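Local coordinates for protein butyryl-CoA dehydrogenase (Marinomonas mediterranea, PDB 6CXT) that is a flavoprotein of the acyl-CoA dehydrogenase family that binds flavin-adenine dinucleotide with residues from more than one subunit, at residues I262-T267 / R336-L341; Q255-Q260 / N350-D355; M96-H101 / T105-L110. One frame throughout, in Å; residues are numbered along the deposited sequence.

Contact 1 (I262-T267 / R336-L341); sequences IEYANT and RVHGAL. With FAD (flavin-adenine dinucleotide), chain D.
Aromatic stacking carries this contact: the Tyr264 ring lies over the imidazole of His338 as an offset stack, centroids 4.5 Å apart and planes tilted by 22°. His338 CD2 sits above the rim of the phenol near Tyr264 CG rather than over its middle. CG of Tyr264 is anti to the backbone N (chi1 -167°), which carries the ring away from helix 248-267 and across the end of helix 313-338. Apolar contacts extend the stack: Leu341 CD2 comes obliquely to Tyr264 CE1 at 3.8 Å, while Val337 CG1 lies near Tyr264 CD2. Val337 O makes a van der Waals approach to the ring edge, near its plane.

The polar part runs through water and cofactor. One water, in the plane of the Tyr264 ring, can donate to His338 O at 2.8 Å and to FAD O2A at 2.7 Å, though it has more acceptors in reach than protons; its very short link to Tyr264 OH is doubtful. Gly339, just past the helix, leaves helical geometry with positive phi, and beyond it Ala340 N donates to FAD O2P at 2.8 Å, nearly straight at 167°. The FAD ribose hydroxyl O3B gives a bond of 2.6 Å to Arg336 O. Ser132 and Thr158 of the second subunit hold the same cofactor. His338 ND1 is bonded to Ser334 O, which probably fixes the imidazole rotation beneath the phenol. The chemistry implies an aromatic stack beside a diphosphate gripped directly by backbone.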
# COMPACT_ATOMS: atom_id res chain seq x y z
N ILE B 262 14.85 -14.63 -7.85
CA ILE B 262 16.23 -14.47 -7.32
C ILE B 262 17.19 -14.91 -8.43
O ILE B 262 18.11 -14.16 -8.80
CB ILE B 262 16.43 -15.29 -6.03
CG1 ILE B 262 15.59 -14.65 -4.87
CG2 ILE B 262 17.92 -15.36 -5.65
CD1 ILE B 262 15.52 -15.57 -3.66
N GLU B 263 16.89 -16.06 -9.01
CA GLU B 263 17.71 -16.59 -10.14
C GLU B 263 17.77 -15.61 -11.29
O GLU B 263 18.87 -15.27 -11.80
CB GLU B 263 17.22 -18.00 -10.55
CG GLU B 263 17.88 -18.61 -11.81
CD GLU B 263 19.39 -18.88 -11.67
OE1 GLU B 263 20.06 -19.08 -12.72
OE2 GLU B 263 19.93 -18.90 -10.53
N TYR B 264 16.61 -15.08 -11.67
CA TYR B 264 16.57 -14.17 -12.77
C TYR B 264 17.30 -12.86 -12.46
O TYR B 264 18.02 -12.33 -13.29
CB TYR B 264 15.09 -13.87 -13.15
CG TYR B 264 14.99 -13.19 -14.48
CD1 TYR B 264 15.30 -13.90 -15.70
CD2 TYR B 264 14.70 -11.85 -14.55
CE1 TYR B 264 15.25 -13.26 -16.92
CE2 TYR B 264 14.64 -11.19 -15.80
CZ TYR B 264 14.93 -11.93 -16.97
OH TYR B 264 14.85 -11.35 -18.20
N ALA B 265 17.09 -12.31 -11.27
CA ALA B 265 17.68 -11.03 -10.98
C ALA B 265 19.22 -11.20 -10.86
O ALA B 265 19.90 -10.23 -11.02
CB ALA B 265 17.11 -10.44 -9.69
N ASN B 266 19.69 -12.40 -10.55
CA ASN B 266 21.17 -12.67 -10.47
C ASN B 266 21.78 -13.00 -11.82
O ASN B 266 23.00 -13.05 -11.94
CB ASN B 266 21.47 -13.82 -9.51
CG ASN B 266 21.41 -13.39 -8.05
OD1 ASN B 266 21.45 -12.23 -7.74
ND2 ASN B 266 21.32 -14.36 -7.17
N THR B 267 20.96 -13.14 -12.86
CA THR B 267 21.43 -13.64 -14.15
C THR B 267 21.22 -12.56 -15.15
O THR B 267 22.10 -12.27 -15.98
CB THR B 267 20.64 -14.92 -14.55
OG1 THR B 267 21.02 -15.95 -13.64
CG2 THR B 267 21.02 -15.39 -15.98
N ARG B 336 6.89 -8.01 -12.83
CA ARG B 336 7.73 -6.84 -12.80
C ARG B 336 9.24 -7.17 -12.89
O ARG B 336 9.93 -6.55 -13.61
CB ARG B 336 7.44 -6.02 -11.56
CG ARG B 336 6.06 -5.40 -11.46
CD ARG B 336 6.05 -4.52 -10.24
NE ARG B 336 4.78 -3.99 -9.80
CZ ARG B 336 4.21 -2.91 -10.28
NH1 ARG B 336 4.70 -2.29 -11.31
NH2 ARG B 336 3.09 -2.50 -9.75
N VAL B 337 9.66 -8.15 -12.15
CA VAL B 337 11.08 -8.53 -12.03
C VAL B 337 11.51 -9.08 -13.40
O VAL B 337 12.63 -8.79 -13.86
CB VAL B 337 11.32 -9.62 -10.93
CG1 VAL B 337 12.72 -10.30 -11.07
CG2 VAL B 337 11.13 -9.04 -9.54
N HIS B 338 10.65 -9.86 -14.05
CA HIS B 338 11.03 -10.54 -15.29
C HIS B 338 10.88 -9.63 -16.52
O HIS B 338 11.33 -10.02 -17.61
CB HIS B 338 10.18 -11.81 -15.47
CG HIS B 338 10.66 -12.95 -14.64
ND1 HIS B 338 10.36 -13.07 -13.30
CD2 HIS B 338 11.48 -13.98 -14.94
CE1 HIS B 338 10.92 -14.17 -12.82
NE2 HIS B 338 11.61 -14.74 -13.80
N GLY B 339 10.19 -8.49 -16.39
CA GLY B 339 9.98 -7.53 -17.52
C GLY B 339 9.10 -8.14 -18.62
O GLY B 339 8.21 -8.96 -18.33
N ALA B 340 9.39 -7.85 -19.91
CA ALA B 340 8.58 -8.41 -21.04
C ALA B 340 8.56 -9.88 -21.04
O ALA B 340 7.49 -10.55 -21.32
CB ALA B 340 9.06 -7.88 -22.41
N LEU B 341 9.69 -10.48 -20.65
CA LEU B 341 9.72 -11.94 -20.60
C LEU B 341 8.65 -12.52 -19.64
O LEU B 341 8.08 -13.63 -19.89
CB LEU B 341 11.14 -12.43 -20.27
CG LEU B 341 11.31 -13.95 -20.13
CD1 LEU B 341 11.09 -14.64 -21.48
CD2 LEU B 341 12.70 -14.30 -19.59
PA FAD D . 14.64 -5.56 -18.02
O1A FAD D . 15.12 -4.23 -18.56
O2A FAD D . 15.45 -6.85 -18.06
O5B FAD D . 14.10 -5.30 -16.51
C5B FAD D . 13.76 -6.38 -15.61
C4B FAD D . 13.50 -5.70 -14.25
O4B FAD D . 14.68 -4.97 -13.83
C3B FAD D . 12.35 -4.70 -14.34
O3B FAD D . 11.72 -4.77 -13.06
C2B FAD D . 13.10 -3.35 -14.45
O2B FAD D . 12.30 -2.21 -14.04
C1B FAD D . 14.36 -3.62 -13.57
N9A FAD D . 15.41 -2.66 -13.96
C8A FAD D . 16.14 -2.65 -15.11
N7A FAD D . 16.95 -1.53 -15.14
C5A FAD D . 16.71 -0.80 -14.01
C6A FAD D . 17.20 0.46 -13.39
N6A FAD D . 18.13 1.26 -14.02
N1A FAD D . 16.66 0.81 -12.19
C2A FAD D . 15.70 0.07 -11.53
N3A FAD D . 15.25 -1.10 -12.05
C4A FAD D . 15.69 -1.57 -13.24
N1 FAD D . 10.03 -2.74 -27.22
C2 FAD D . 10.20 -2.16 -28.46
O2 FAD D . 11.38 -1.86 -28.78
N3 FAD D . 9.17 -1.92 -29.33
C4 FAD D . 7.91 -2.30 -29.04
O4 FAD D . 7.00 -2.09 -29.84
C4X FAD D . 7.65 -2.96 -27.71
N5 FAD D . 6.43 -3.40 -27.33
C5X FAD D . 6.21 -4.05 -26.16
C6 FAD D . 4.89 -4.49 -25.87
C7 FAD D . 4.64 -5.18 -24.67
C7M FAD D . 3.24 -5.67 -24.38
C8 FAD D . 5.74 -5.45 -23.72
C8M FAD D . 5.48 -6.17 -22.44
C9 FAD D . 7.04 -4.99 -23.99
C9A FAD D . 7.30 -4.29 -25.19
N10 FAD D . 8.61 -3.83 -25.53
C10 FAD D . 8.80 -3.17 -26.79
C1' FAD D . 9.75 -4.06 -24.66
C2' FAD D . 9.66 -3.11 -23.44
O2' FAD D . 9.91 -1.73 -23.77
C3' FAD D . 10.55 -3.65 -22.34
O3' FAD D . 9.96 -4.90 -21.92
C4' FAD D . 10.90 -2.72 -21.16
O4' FAD D . 11.74 -1.62 -21.62
C5' FAD D . 11.65 -3.48 -20.06
O5' FAD D . 12.74 -4.18 -20.67
P FAD D . 12.95 -5.70 -20.34
O1P FAD D . 14.21 -6.21 -21.05
O2P FAD D . 11.71 -6.54 -20.60
O3P FAD D . 13.24 -5.84 -18.77
O HOH W 1 13.89 -9.07 -18.34

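Contact 2 (Q255-Q260 / N350-D355); sequences QRDLNQ and NNSIKD. With EDO (1,2-ethanediol), chain E.
Ser352 and Asp257 join two helices through one short hydrogen bond, with the CA atoms of the two residues 7.8 Å apart. The serine can be followed outward. Its CB points toward helix 248-267 and lies against the carboxylate, 3.4 Å from Asp257 OD2 and slightly farther from OD1. From there chi1 of -62° sets OG beside the serine's own backbone N and anti to its carbonyl carbon, so that the hydroxyl faces the aspartate. At the tip, OG donates to Asp257 OD1 over 2.7 Å, meeting the syn lone pair of that oxygen, the one on the side of the other carboxylate oxygen. The same OG accepts a hydrogen bond of 2.9 Å from a water. That water in turn accepts from Arg256 NH2 at 3.1 Å, lying in the plane of the guanidinium at its edge. The serine oxygen is therefore used both as donor and as acceptor, and Arg256 is linked to the opposite helix only indirectly.

The second carboxylate oxygen, Asp257 OD2, is bonded to Ser330 OG on helix 313-338, so hydroxyls from two different helices hold the buried acid and probably limit its rotation. Ser352 stands in the first turn of helix 351-359. Farther along this helix, Asp355 OD2 accepts a bond of 2.7 Å from 1,2-ethanediol O2, probably a remnant of the crystallisation liquor. Phe327 of helix 313-338 packs on Ser352. Helices tied together by such a buried polar link belong here to the all-helical C-terminal domain of the acyl-CoA dehydrogenase fold.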
# COMPACT_ATOMS: atom_id res chain seq x y z
N GLN B 255 6.99 -19.75 -3.04
CA GLN B 255 8.44 -20.12 -2.89
C GLN B 255 9.05 -20.26 -4.28
O GLN B 255 10.13 -19.72 -4.55
CB GLN B 255 8.63 -21.43 -2.08
CG GLN B 255 10.13 -21.74 -1.83
CD GLN B 255 10.81 -20.63 -1.02
OE1 GLN B 255 10.42 -20.37 0.12
NE2 GLN B 255 11.82 -19.96 -1.59
N ARG B 256 8.29 -20.87 -5.19
CA ARG B 256 8.72 -20.99 -6.58
C ARG B 256 8.88 -19.64 -7.29
O ARG B 256 9.92 -19.39 -7.92
CB ARG B 256 7.82 -21.93 -7.41
CG ARG B 256 8.29 -22.01 -8.88
CD ARG B 256 7.43 -22.97 -9.77
NE ARG B 256 6.02 -22.55 -9.78
CZ ARG B 256 5.00 -23.23 -9.23
NH1 ARG B 256 5.18 -24.42 -8.62
NH2 ARG B 256 3.77 -22.74 -9.35
N ASP B 257 7.87 -18.77 -7.21
CA ASP B 257 7.99 -17.40 -7.69
C ASP B 257 9.27 -16.72 -7.17
O ASP B 257 10.01 -16.09 -7.94
CB ASP B 257 6.80 -16.52 -7.20
CG ASP B 257 5.48 -16.78 -7.98
OD1 ASP B 257 5.51 -17.47 -9.05
OD2 ASP B 257 4.42 -16.22 -7.53
N LEU B 258 9.48 -16.81 -5.88
CA LEU B 258 10.63 -16.15 -5.24
C LEU B 258 11.96 -16.70 -5.77
O LEU B 258 12.85 -15.94 -6.14
CB LEU B 258 10.55 -16.30 -3.74
CG LEU B 258 11.71 -15.73 -2.91
CD1 LEU B 258 11.85 -14.22 -3.18
CD2 LEU B 258 11.46 -15.97 -1.42
N ASN B 259 12.08 -18.02 -5.79
CA ASN B 259 13.27 -18.71 -6.36
C ASN B 259 13.53 -18.30 -7.77
O ASN B 259 14.69 -17.99 -8.13
CB ASN B 259 13.10 -20.23 -6.30
CG ASN B 259 13.18 -20.76 -4.91
OD1 ASN B 259 13.56 -20.06 -3.99
ND2 ASN B 259 12.75 -21.99 -4.74
N GLN B 260 12.49 -18.27 -8.60
CA GLN B 260 12.61 -17.77 -9.98
C GLN B 260 13.07 -16.30 -10.05
O GLN B 260 13.95 -15.96 -10.85
CB GLN B 260 11.31 -17.94 -10.81
CG GLN B 260 11.03 -19.41 -11.10
CD GLN B 260 9.63 -19.66 -11.64
OE1 GLN B 260 8.76 -18.78 -11.63
NE2 GLN B 260 9.40 -20.88 -12.06
N ASN B 350 3.57 -15.86 -15.69
CA ASN B 350 2.32 -15.07 -15.61
C ASN B 350 1.13 -15.96 -15.13
O ASN B 350 0.04 -15.44 -14.91
CB ASN B 350 2.02 -14.29 -16.91
CG ASN B 350 1.78 -15.19 -18.11
OD1 ASN B 350 1.36 -16.36 -17.97
ND2 ASN B 350 1.95 -14.63 -19.31
N ASN B 351 1.35 -17.26 -14.92
CA ASN B 351 0.26 -18.08 -14.29
C ASN B 351 0.05 -17.75 -12.81
O ASN B 351 -1.06 -17.90 -12.31
CB ASN B 351 0.52 -19.57 -14.42
CG ASN B 351 0.20 -20.06 -15.79
OD1 ASN B 351 -0.71 -19.58 -16.45
ND2 ASN B 351 1.01 -20.96 -16.25
N SER B 352 1.06 -17.22 -12.14
CA SER B 352 0.88 -16.91 -10.75
C SER B 352 -0.20 -15.85 -10.59
O SER B 352 -1.08 -16.04 -9.74
CB SER B 352 2.18 -16.41 -10.07
OG SER B 352 3.05 -17.49 -10.18
N ILE B 353 -0.13 -14.72 -11.33
CA ILE B 353 -1.15 -13.68 -11.09
C ILE B 353 -2.56 -14.19 -11.48
O ILE B 353 -3.55 -13.88 -10.79
CB ILE B 353 -0.86 -12.32 -11.81
CG1 ILE B 353 -1.84 -11.21 -11.38
CG2 ILE B 353 -0.82 -12.46 -13.36
CD1 ILE B 353 -2.00 -10.96 -9.83
N LYS B 354 -2.63 -14.94 -12.58
CA LYS B 354 -3.94 -15.44 -13.08
C LYS B 354 -4.58 -16.36 -12.04
O LYS B 354 -5.79 -16.28 -11.79
CB LYS B 354 -3.74 -16.16 -14.43
CG LYS B 354 -3.38 -15.16 -15.55
CD LYS B 354 -3.44 -15.84 -16.91
CE LYS B 354 -2.24 -16.75 -17.07
NZ LYS B 354 -2.48 -17.53 -18.33
N ASP B 355 -3.76 -17.19 -11.42
CA ASP B 355 -4.23 -18.14 -10.41
C ASP B 355 -4.49 -17.46 -9.11
O ASP B 355 -5.48 -17.78 -8.44
CB ASP B 355 -3.21 -19.29 -10.22
CG ASP B 355 -3.06 -20.13 -11.49
OD1 ASP B 355 -3.88 -19.99 -12.46
OD2 ASP B 355 -2.12 -20.95 -11.55
C1 EDO E . -3.55 -24.22 -14.80
O1 EDO E . -4.32 -25.22 -14.11
C2 EDO E . -2.24 -23.80 -14.09
O2 EDO E . -2.64 -23.28 -12.81
O HOH W 2 2.55 -20.26 -10.75

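Contact 3 (M96-H101 / T105-L110); sequences MPILEH and TLKHQL
Leu99 and Lys107 bring their CA atoms to 6.2 Å where two consecutive helices pack side by side, their short axes 9.1 Å apart at closest and running roughly antiparallel at 145°. Lys107 does most of the bridging, chiefly with its methylene groups. Its CG touches Ile98 O at 3.4 Å and its CD touches Leu99 O at 3.2 Å, so the aliphatic part of the side chain lies along the carbonyls of Ile98 and Leu99. A bend at chi3 (-63°) then folds the chain so that NZ ends near Leu99 O without bonding it directly. Two waters fill that step: each donates to Leu99 O at 3.1 Å and each accepts from Lys107 NZ, one at 2.6 Å and the other at 3.2 Å. Leu99 O is thus gripped by two donors, and a cation this close to carbonyls toward the C-terminal part of helix 81-101 is probably stabilising. The ammonium group also forms a salt bridge with Glu104 and a hydrogen bond with Tyr55 OH, which probably help to position it.

The apolar half lies across the interface from the Lys107 ammonium. Ile98 CD1 meets Leu110 CD1 at 4.1 Å, the two side chains crossing at about a right angle. Val185 of strand 181-187 covers Ile98, Leu106 and Leu110, and Leu111 and Leu114 extend the patch along helix 104-114. Pro97, where helix 81-101 is kinked, packs on Ile234 and Ser238, so helix 81-101 meets helix 231-245 through Pro97, while both helices of the pair pack on strand 181-187.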
# COMPACT_ATOMS: atom_id res chain seq x y z
N MET B 96 -13.45 -34.45 3.57
CA MET B 96 -13.46 -34.19 5.01
C MET B 96 -14.88 -34.09 5.65
O MET B 96 -15.11 -34.71 6.70
CB MET B 96 -12.54 -33.00 5.37
CG MET B 96 -11.08 -33.27 5.07
SD MET B 96 -10.36 -34.79 5.77
CE MET B 96 -10.45 -34.37 7.51
N PRO B 97 -15.84 -33.36 5.05
CA PRO B 97 -17.15 -33.41 5.66
C PRO B 97 -17.79 -34.81 5.63
O PRO B 97 -18.61 -35.13 6.51
CB PRO B 97 -18.01 -32.47 4.83
CG PRO B 97 -17.13 -31.91 3.80
CD PRO B 97 -15.73 -32.27 4.05
N ILE B 98 -17.45 -35.60 4.62
CA ILE B 98 -17.92 -36.98 4.55
C ILE B 98 -17.34 -37.73 5.73
O ILE B 98 -18.10 -38.40 6.45
CB ILE B 98 -17.56 -37.65 3.20
CG1 ILE B 98 -18.49 -37.09 2.13
CG2 ILE B 98 -17.65 -39.20 3.28
CD1 ILE B 98 -18.05 -37.38 0.70
N LEU B 99 -16.01 -37.67 5.89
CA LEU B 99 -15.32 -38.25 7.03
C LEU B 99 -15.93 -37.79 8.37
O LEU B 99 -16.17 -38.62 9.24
CB LEU B 99 -13.81 -37.99 7.00
CG LEU B 99 -12.96 -38.57 8.15
CD1 LEU B 99 -12.97 -40.12 8.14
CD2 LEU B 99 -11.53 -38.08 8.05
N GLU B 100 -16.21 -36.49 8.51
CA GLU B 100 -16.66 -35.96 9.80
C GLU B 100 -18.14 -36.11 10.12
O GLU B 100 -18.50 -36.07 11.30
CB GLU B 100 -16.22 -34.49 9.96
CG GLU B 100 -14.71 -34.39 9.80
CD GLU B 100 -14.16 -33.04 10.15
OE1 GLU B 100 -14.83 -32.00 9.92
OE2 GLU B 100 -13.03 -33.05 10.68
N HIS B 101 -18.98 -36.27 9.11
CA HIS B 101 -20.44 -36.19 9.28
C HIS B 101 -21.25 -37.22 8.54
O HIS B 101 -22.48 -37.21 8.61
CB HIS B 101 -20.96 -34.83 8.87
CG HIS B 101 -20.35 -33.72 9.66
ND1 HIS B 101 -20.76 -33.41 10.94
CD2 HIS B 101 -19.33 -32.88 9.37
CE1 HIS B 101 -20.02 -32.41 11.40
NE2 HIS B 101 -19.15 -32.07 10.46
N THR B 105 -21.72 -46.21 7.17
CA THR B 105 -21.95 -46.89 5.90
C THR B 105 -21.57 -45.99 4.70
O THR B 105 -20.85 -46.42 3.78
CB THR B 105 -23.36 -47.56 5.81
OG1 THR B 105 -24.40 -46.57 5.90
CG2 THR B 105 -23.54 -48.54 6.98
N LEU B 106 -22.02 -44.74 4.75
CA LEU B 106 -21.60 -43.75 3.73
C LEU B 106 -20.06 -43.61 3.65
O LEU B 106 -19.48 -43.72 2.54
CB LEU B 106 -22.34 -42.42 3.92
CG LEU B 106 -22.32 -41.52 2.66
CD1 LEU B 106 -23.19 -42.00 1.49
CD2 LEU B 106 -22.73 -40.11 3.04
N LYS B 107 -19.39 -43.49 4.80
CA LYS B 107 -17.94 -43.42 4.83
C LYS B 107 -17.22 -44.62 4.19
O LYS B 107 -16.31 -44.43 3.37
CB LYS B 107 -17.40 -43.13 6.22
CG LYS B 107 -17.87 -41.79 6.75
CD LYS B 107 -17.25 -41.45 8.08
CE LYS B 107 -17.64 -42.43 9.17
NZ LYS B 107 -17.46 -41.85 10.52
N HIS B 108 -17.63 -45.85 4.54
CA HIS B 108 -17.07 -47.05 3.89
C HIS B 108 -17.42 -47.17 2.42
O HIS B 108 -16.61 -47.64 1.63
CB HIS B 108 -17.41 -48.34 4.67
CG HIS B 108 -16.58 -48.48 5.90
ND1 HIS B 108 -17.07 -48.25 7.16
CD2 HIS B 108 -15.26 -48.75 6.05
CE1 HIS B 108 -16.10 -48.43 8.05
NE2 HIS B 108 -14.99 -48.71 7.40
N GLN B 109 -18.61 -46.71 2.06
CA GLN B 109 -19.01 -46.71 0.65
C GLN B 109 -18.19 -45.71 -0.20
O GLN B 109 -17.73 -46.04 -1.29
CB GLN B 109 -20.47 -46.38 0.54
CG GLN B 109 -21.12 -46.67 -0.80
CD GLN B 109 -22.59 -46.25 -0.81
OE1 GLN B 109 -23.37 -46.67 0.06
NE2 GLN B 109 -22.97 -45.38 -1.76
N LEU B 110 -17.98 -44.50 0.32
CA LEU B 110 -17.46 -43.40 -0.50
C LEU B 110 -15.97 -43.15 -0.39
O LEU B 110 -15.34 -42.89 -1.41
CB LEU B 110 -18.21 -42.09 -0.22
CG LEU B 110 -19.71 -42.04 -0.41
CD1 LEU B 110 -20.27 -40.66 -0.16
CD2 LEU B 110 -20.12 -42.51 -1.79
O HOH W 3 -18.80 -39.58 10.52
O HOH W 4 -14.67 -40.46 11.16

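In the fold
From the N terminus, contact 3 comes first and closes a very short loop, folding helix 81-101 against helix 104-114 within the N-terminal domain. The strands of the middle domain follow. Helix 248-267 then opens contact 2 with residues 255-260 and, about two turns later, contact 1 with residues 262-267. The chain runs out through helices 279-306 and 313-338, closes contact 1 at 336-341 and then contact 2 at 350-355, so contact 1 is nested inside contact 2. Their centres are about 12 Å apart, and together they bind helix 248-267 to successive later helices. Contact 3 lies on the opposite side of the chain's centre, about 35 Å from contact 2 between centres.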